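PDB 2JFR: Ser-thr phosphatase MSPP from Mycobacterium smegmatis, which probably removes phosphate from serine and threonine residues of proteins, as a metal-dependent phosphatase of the PPM (PP2C) family that binds manganese and magnesium. Local coordinates for residues G187-A201 / R212-D224. Residues are numbered along the deposited sequence; the frame is centred on the assembly and turned at random. Where two conformers were deposited one is given.
With MN (manganese (II) ion), chain C.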
loop_
_atom_site.group_PDB
_atom_site.type_symbol
_atom_site.label_atom_id
_atom_site.label_comp_id
_atom_site.label_asym_id
_atom_site.label_seq_id
_atom_site.Cartn_x
_atom_site.Cartn_y
_atom_site.Cartn_z
ATOM N N GLY A 187 2.153 -7.306 -5.445
ATOM C CA GLY A 187 2.494 -8.698 -5.548
ATOM C C GLY A 187 1.366 -9.625 -5.171
ATOM O O GLY A 187 1.286 -10.745 -5.665
ATOM N N LEU A 188 0.457 -9.184 -4.301
ATOM C CA LEU A 188 -0.591 -10.082 -3.822
ATOM C C LEU A 188 -1.472 -10.561 -4.931
ATOM O O LEU A 188 -1.828 -11.738 -4.990
ATOM C CB LEU A 188 -1.429 -9.339 -2.769
ATOM C CG LEU A 188 -2.608 -10.114 -2.222
ATOM C CD1 LEU A 188 -2.155 -11.420 -1.551
ATOM C CD2 LEU A 188 -3.387 -9.243 -1.248
ATOM N N PHE A 189 -1.861 -9.678 -5.871
ATOM C CA PHE A 189 -2.768 -9.976 -6.956
ATOM C C PHE A 189 -2.065 -10.305 -8.251
ATOM O O PHE A 189 -2.634 -10.323 -9.328
ATOM C CB PHE A 189 -3.831 -8.876 -7.118
ATOM C CG PHE A 189 -5.015 -9.005 -6.198
ATOM C CD1 PHE A 189 -6.208 -9.576 -6.667
ATOM C CD2 PHE A 189 -4.960 -8.535 -4.901
ATOM C CE1 PHE A 189 -7.302 -9.677 -5.857
ATOM C CE2 PHE A 189 -6.051 -8.633 -4.086
ATOM C CZ PHE A 189 -7.234 -9.203 -4.554
ATOM N N ALA A 190 -0.768 -10.635 -8.197
ATOM C CA ALA A 190 -0.036 -10.962 -9.430
ATOM C C ALA A 190 -0.601 -12.160 -10.137
ATOM O O ALA A 190 -0.478 -12.234 -11.368
ATOM C CB ALA A 190 1.422 -11.216 -9.100
ATOM N N ALA A 191 -1.089 -13.172 -9.391
ATOM C CA ALA A 191 -1.390 -14.459 -9.981
ATOM C C ALA A 191 -2.485 -15.270 -9.312
ATOM O O ALA A 191 -3.142 -16.036 -9.988
ATOM C CB ALA A 191 -0.109 -15.342 -10.012
ATOM N N ALA A 192 -2.600 -15.195 -7.990
ATOM C CA ALA A 192 -3.424 -16.139 -7.287
ATOM C C ALA A 192 -4.876 -15.968 -7.557
ATOM O O ALA A 192 -5.382 -14.931 -7.953
ATOM C CB ALA A 192 -3.184 -15.933 -5.799
ATOM N N ASP A 193 -5.626 -17.041 -7.306
ATOM C CA ASP A 193 -7.059 -17.017 -7.387
ATOM C C ASP A 193 -7.636 -16.005 -6.405
ATOM O O ASP A 193 -7.339 -16.050 -5.216
ATOM C CB ASP A 193 -7.586 -18.440 -7.040
ATOM C CG ASP A 193 -9.095 -18.546 -7.195
ATOM O OD1 ASP A 193 -9.398 -19.043 -8.278
ATOM O OD2 ASP A 193 -9.857 -18.261 -6.300
ATOM N N GLU A 194 -8.525 -15.158 -6.897
ATOM C CA GLU A 194 -9.113 -14.139 -6.048
ATOM C C GLU A 194 -9.859 -14.741 -4.842
ATOM O O GLU A 194 -9.756 -14.199 -3.773
ATOM C CB GLU A 194 -10.087 -13.303 -6.841
ATOM C CG GLU A 194 -10.802 -12.187 -6.050
ATOM C CD GLU A 194 -11.813 -11.435 -6.863
ATOM O OE1 GLU A 194 -11.684 -11.429 -8.094
ATOM O OE2 GLU A 194 -12.730 -10.788 -6.289
ATOM N N ALA A 195 -10.558 -15.840 -5.013
ATOM C CA ALA A 195 -11.261 -16.420 -3.923
ATOM C C ALA A 195 -10.320 -16.849 -2.821
ATOM O O ALA A 195 -10.600 -16.704 -1.633
ATOM C CB ALA A 195 -12.088 -17.642 -4.391
ATOM N N LEU A 196 -9.169 -17.367 -3.241
ATOM C CA LEU A 196 -8.241 -17.781 -2.171
ATOM C C LEU A 196 -7.566 -16.604 -1.502
ATOM O O LEU A 196 -7.314 -16.632 -0.294
ATOM C CB LEU A 196 -7.340 -18.782 -2.882
ATOM C CG LEU A 196 -6.403 -19.435 -1.878
ATOM C CD1 LEU A 196 -7.158 -20.324 -0.918
ATOM C CD2 LEU A 196 -5.384 -20.232 -2.677
ATOM N N ILE A 197 -7.332 -15.505 -2.236
ATOM C CA ILE A 197 -6.890 -14.262 -1.600
ATOM C C ILE A 197 -7.904 -13.817 -0.568
ATOM O O ILE A 197 -7.544 -13.459 0.551
ATOM C CB ILE A 197 -6.608 -13.156 -2.629
ATOM C CG1 ILE A 197 -5.433 -13.549 -3.544
ATOM C CG2 ILE A 197 -6.358 -11.837 -1.927
ATOM C CD1 ILE A 197 -5.271 -12.632 -4.732
ATOM N N VAL A 198 -9.185 -13.810 -0.931
ATOM C CA VAL A 198 -10.216 -13.380 -0.006
ATOM C C VAL A 198 -10.307 -14.304 1.171
ATOM O O VAL A 198 -10.481 -13.848 2.311
ATOM C CB VAL A 198 -11.553 -13.224 -0.741
ATOM C CG1 VAL A 198 -12.653 -12.908 0.296
ATOM C CG2 VAL A 198 -11.449 -12.137 -1.807
ATOM N N ASP A 199 -10.185 -15.617 0.934
ATOM C CA ASP A 199 -10.179 -16.597 2.059
ATOM C C ASP A 199 -9.039 -16.255 3.075
ATOM O O ASP A 199 -9.230 -16.206 4.274
ATOM C CB ASP A 199 -10.035 -18.003 1.501
ATOM C CG ASP A 199 -9.783 -19.076 2.495
ATOM O OD1 ASP A 199 -10.776 -19.268 3.220
ATOM O OD2 ASP A 199 -8.715 -19.766 2.530
ATOM N N ALA A 200 -7.849 -15.989 2.522
ATOM C CA ALA A 200 -6.748 -15.609 3.409
ATOM C C ALA A 200 -7.041 -14.304 4.120
ATOM O O ALA A 200 -6.793 -14.141 5.326
ATOM C CB ALA A 200 -5.465 -15.523 2.575
ATOM N N ALA A 201 -7.527 -13.297 3.393
ATOM C CA ALA A 201 -7.726 -11.958 3.905
ATOM C C ALA A 201 -8.811 -11.903 4.995
ATOM O O ALA A 201 -8.810 -10.932 5.752
ATOM C CB ALA A 201 -8.100 -11.011 2.804
ATOM N N ARG A 212 -1.135 -16.054 5.736
ATOM C CA ARG A 212 -1.822 -16.755 4.673
ATOM C C ARG A 212 -1.805 -15.957 3.376
ATOM O O ARG A 212 -1.703 -16.555 2.300
ATOM C CB ARG A 212 -3.229 -17.106 5.086
ATOM C CG ARG A 212 -3.249 -18.111 6.255
ATOM C CD ARG A 212 -4.619 -18.639 6.497
ATOM N NE ARG A 212 -5.215 -19.337 5.378
ATOM C CZ ARG A 212 -6.540 -19.257 5.132
ATOM N NH1 ARG A 212 -7.468 -18.566 5.793
ATOM N NH2 ARG A 212 -6.879 -19.938 4.115
ATOM N N LEU A 213 -1.899 -14.638 3.452
ATOM C CA LEU A 213 -1.865 -13.823 2.255
ATOM C C LEU A 213 -0.566 -13.974 1.488
ATOM O O LEU A 213 -0.525 -14.179 0.298
ATOM C CB LEU A 213 -2.138 -12.367 2.550
ATOM C CG LEU A 213 -3.598 -12.036 2.880
ATOM C CD1 LEU A 213 -3.713 -10.740 3.620
ATOM C CD2 LEU A 213 -4.429 -12.036 1.589
ATOM N N VAL A 214 0.562 -13.885 2.221
ATOM C CA VAL A 214 1.807 -14.008 1.483
ATOM C C VAL A 214 2.002 -15.462 1.065
ATOM O O VAL A 214 2.575 -15.682 -0.022
ATOM C CB VAL A 214 3.010 -13.447 2.271
ATOM C CG1 VAL A 214 2.816 -11.960 2.556
ATOM C CG2 VAL A 214 3.248 -14.206 3.548
ATOM N N GLU A 215 1.520 -16.452 1.783
ATOM C CA GLU A 215 1.583 -17.838 1.301
ATOM C C GLU A 215 0.779 -18.030 0.035
ATOM O O GLU A 215 1.245 -18.718 -0.869
ATOM C CB GLU A 215 1.109 -18.775 2.393
ATOM C CG GLU A 215 2.039 -18.817 3.618
ATOM C CD GLU A 215 1.518 -19.660 4.792
ATOM O OE1 GLU A 215 0.367 -20.201 4.664
ATOM O OE2 GLU A 215 2.193 -19.858 5.856
ATOM N N VAL A 216 -0.417 -17.453 -0.043
ATOM C CA VAL A 216 -1.213 -17.566 -1.247
ATOM C C VAL A 216 -0.419 -16.999 -2.448
ATOM O O VAL A 216 -0.370 -17.608 -3.522
ATOM C CB VAL A 216 -2.552 -16.867 -1.063
ATOM C CG1 VAL A 216 -3.252 -16.675 -2.391
ATOM C CG2 VAL A 216 -3.407 -17.695 -0.097
ATOM N N ALA A 217 0.160 -15.849 -2.272
ATOM C CA ALA A 217 0.887 -15.226 -3.363
ATOM C C ALA A 217 2.116 -16.050 -3.736
ATOM O O ALA A 217 2.455 -16.210 -4.910
ATOM C CB ALA A 217 1.287 -13.807 -2.974
ATOM N N ASN A 218 2.811 -16.605 -2.749
ATOM C CA ASN A 218 3.998 -17.414 -2.998
ATOM C C ASN A 218 3.632 -18.699 -3.702
ATOM O O ASN A 218 4.284 -19.087 -4.694
ATOM C CB ASN A 218 4.635 -17.665 -1.631
ATOM C CG ASN A 218 6.035 -18.198 -1.831
ATOM O OD1 ASN A 218 6.185 -19.349 -2.231
ATOM N ND2 ASN A 218 7.048 -17.422 -1.566
ATOM N N ASP A 219 2.615 -19.390 -3.234
ATOM C CA ASP A 219 2.178 -20.620 -3.812
ATOM C C ASP A 219 1.766 -20.463 -5.274
ATOM O O ASP A 219 1.924 -21.374 -6.059
ATOM C CB ASP A 219 1.012 -21.190 -3.062
ATOM C CG ASP A 219 1.232 -21.778 -1.731
ATOM O OD1 ASP A 219 2.387 -21.782 -1.248
ATOM O OD2 ASP A 219 0.254 -22.246 -1.122
ATOM N N ALA A 220 1.255 -19.304 -5.617
ATOM C CA ALA A 220 0.837 -18.969 -6.985
ATOM C C ALA A 220 1.989 -18.644 -7.886
ATOM O O ALA A 220 1.737 -18.414 -9.089
ATOM C CB ALA A 220 -0.186 -17.855 -6.959
ATOM N N GLY A 221 3.202 -18.593 -7.363
ATOM C CA GLY A 221 4.377 -18.376 -8.163
ATOM C C GLY A 221 5.315 -17.357 -7.572
ATOM O O GLY A 221 6.507 -17.344 -7.873
ATOM N N GLY A 222 4.809 -16.464 -6.736
ATOM C CA GLY A 222 5.686 -15.528 -6.054
ATOM C C GLY A 222 6.495 -14.696 -7.022
ATOM O O GLY A 222 7.648 -14.355 -6.732
ATOM N N SER A 223 5.901 -14.258 -8.144
ATOM C CA SER A 223 6.641 -13.522 -9.153
ATOM C C SER A 223 7.139 -12.178 -8.657
ATOM O O SER A 223 8.088 -11.655 -9.232
ATOM C CB SER A 223 5.814 -13.325 -10.417
ATOM O OG SER A 223 4.646 -12.600 -10.181
ATOM N N ASP A 224 6.480 -11.606 -7.665
ATOM C CA ASP A 224 6.866 -10.335 -7.092
ATOM C C ASP A 224 6.983 -10.490 -5.588
ATOM O O ASP A 224 6.509 -11.444 -5.001
ATOM C CB ASP A 224 5.884 -9.219 -7.465
ATOM C CG ASP A 224 6.316 -7.811 -7.228
ATOM O OD1 ASP A 224 7.515 -7.581 -6.879
ATOM O OD2 ASP A 224 5.458 -6.875 -7.470
HETATM MN MN MN C . 5.460 -4.886 -6.746
HETATM O O HOH W 1 3.600 -12.247 -6.219
HETATM O O HOH W 2 -10.020 -20.555 5.653
HETATM O O HOH W 3 7.665 -4.955 -6.958
HETATM O O HOH W 4 5.592 -3.959 -8.574
HETATM O O HOH W 5 5.645 -5.709 -4.809
#
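Arg212 and Asp199 form the one direct salt bridge between 187-201 and 212-224. The distance from Arg212 NH2 to Asp199 OD2, 2.4 Å, is implausibly short, so the ion pair is better established than its exact length. OD2 lies near the guanidinium plane, at its edge, yet the carboxylate is turned 78° from that plane; the bend at chi3 of Arg212 brings the group back over Ala200 CA. A water donates to Asp199 OD1 at 2.9 Å and accepts weakly from Arg212 NH1, which also bonds to Ser203 OG.

At the far end the link is again water-mediated: one water donates to Gly187 O (2.8 Å) and accepts from Asp224 N (3.3 Å). Asp224 OD2 binds manganese at 2.1 Å, sharing the ion with Asp36 and Asp186, while a metal-bound water lies 2.6 Å from Asp224 OD1 and probably donates to it.

Between these polar ends the contact is apolar. Val216 splits its branches: CG1, anti to the backbone N (chi1 166°), presses on Ala192 CB at a tight 3.5 Å and meets Ile197, whereas CG2 reaches Ala200. Leu213 CD2 lies among Leu188, Ile197, Ala200 and Ala201. Asp193 caps helix 194-201 through OD2, bonding to Leu196 N and weakly to Ala195 N; a Schellman motif at Gly221 closes the other helix.

Helix 194-201 runs nearly antiparallel to the 212-219 segment (158°, axes 8.6 Å apart). The pair forms one helical layer of the PP2C fold, the alpha-beta-beta-alpha sandwich of the PPM family, and packs on one five-stranded sheet: Leu188 and Leu213 touch strand 180-184, Val214 and Ala217 touch strand 226-233, and Ile197 and Ala201 touch strand 122-125.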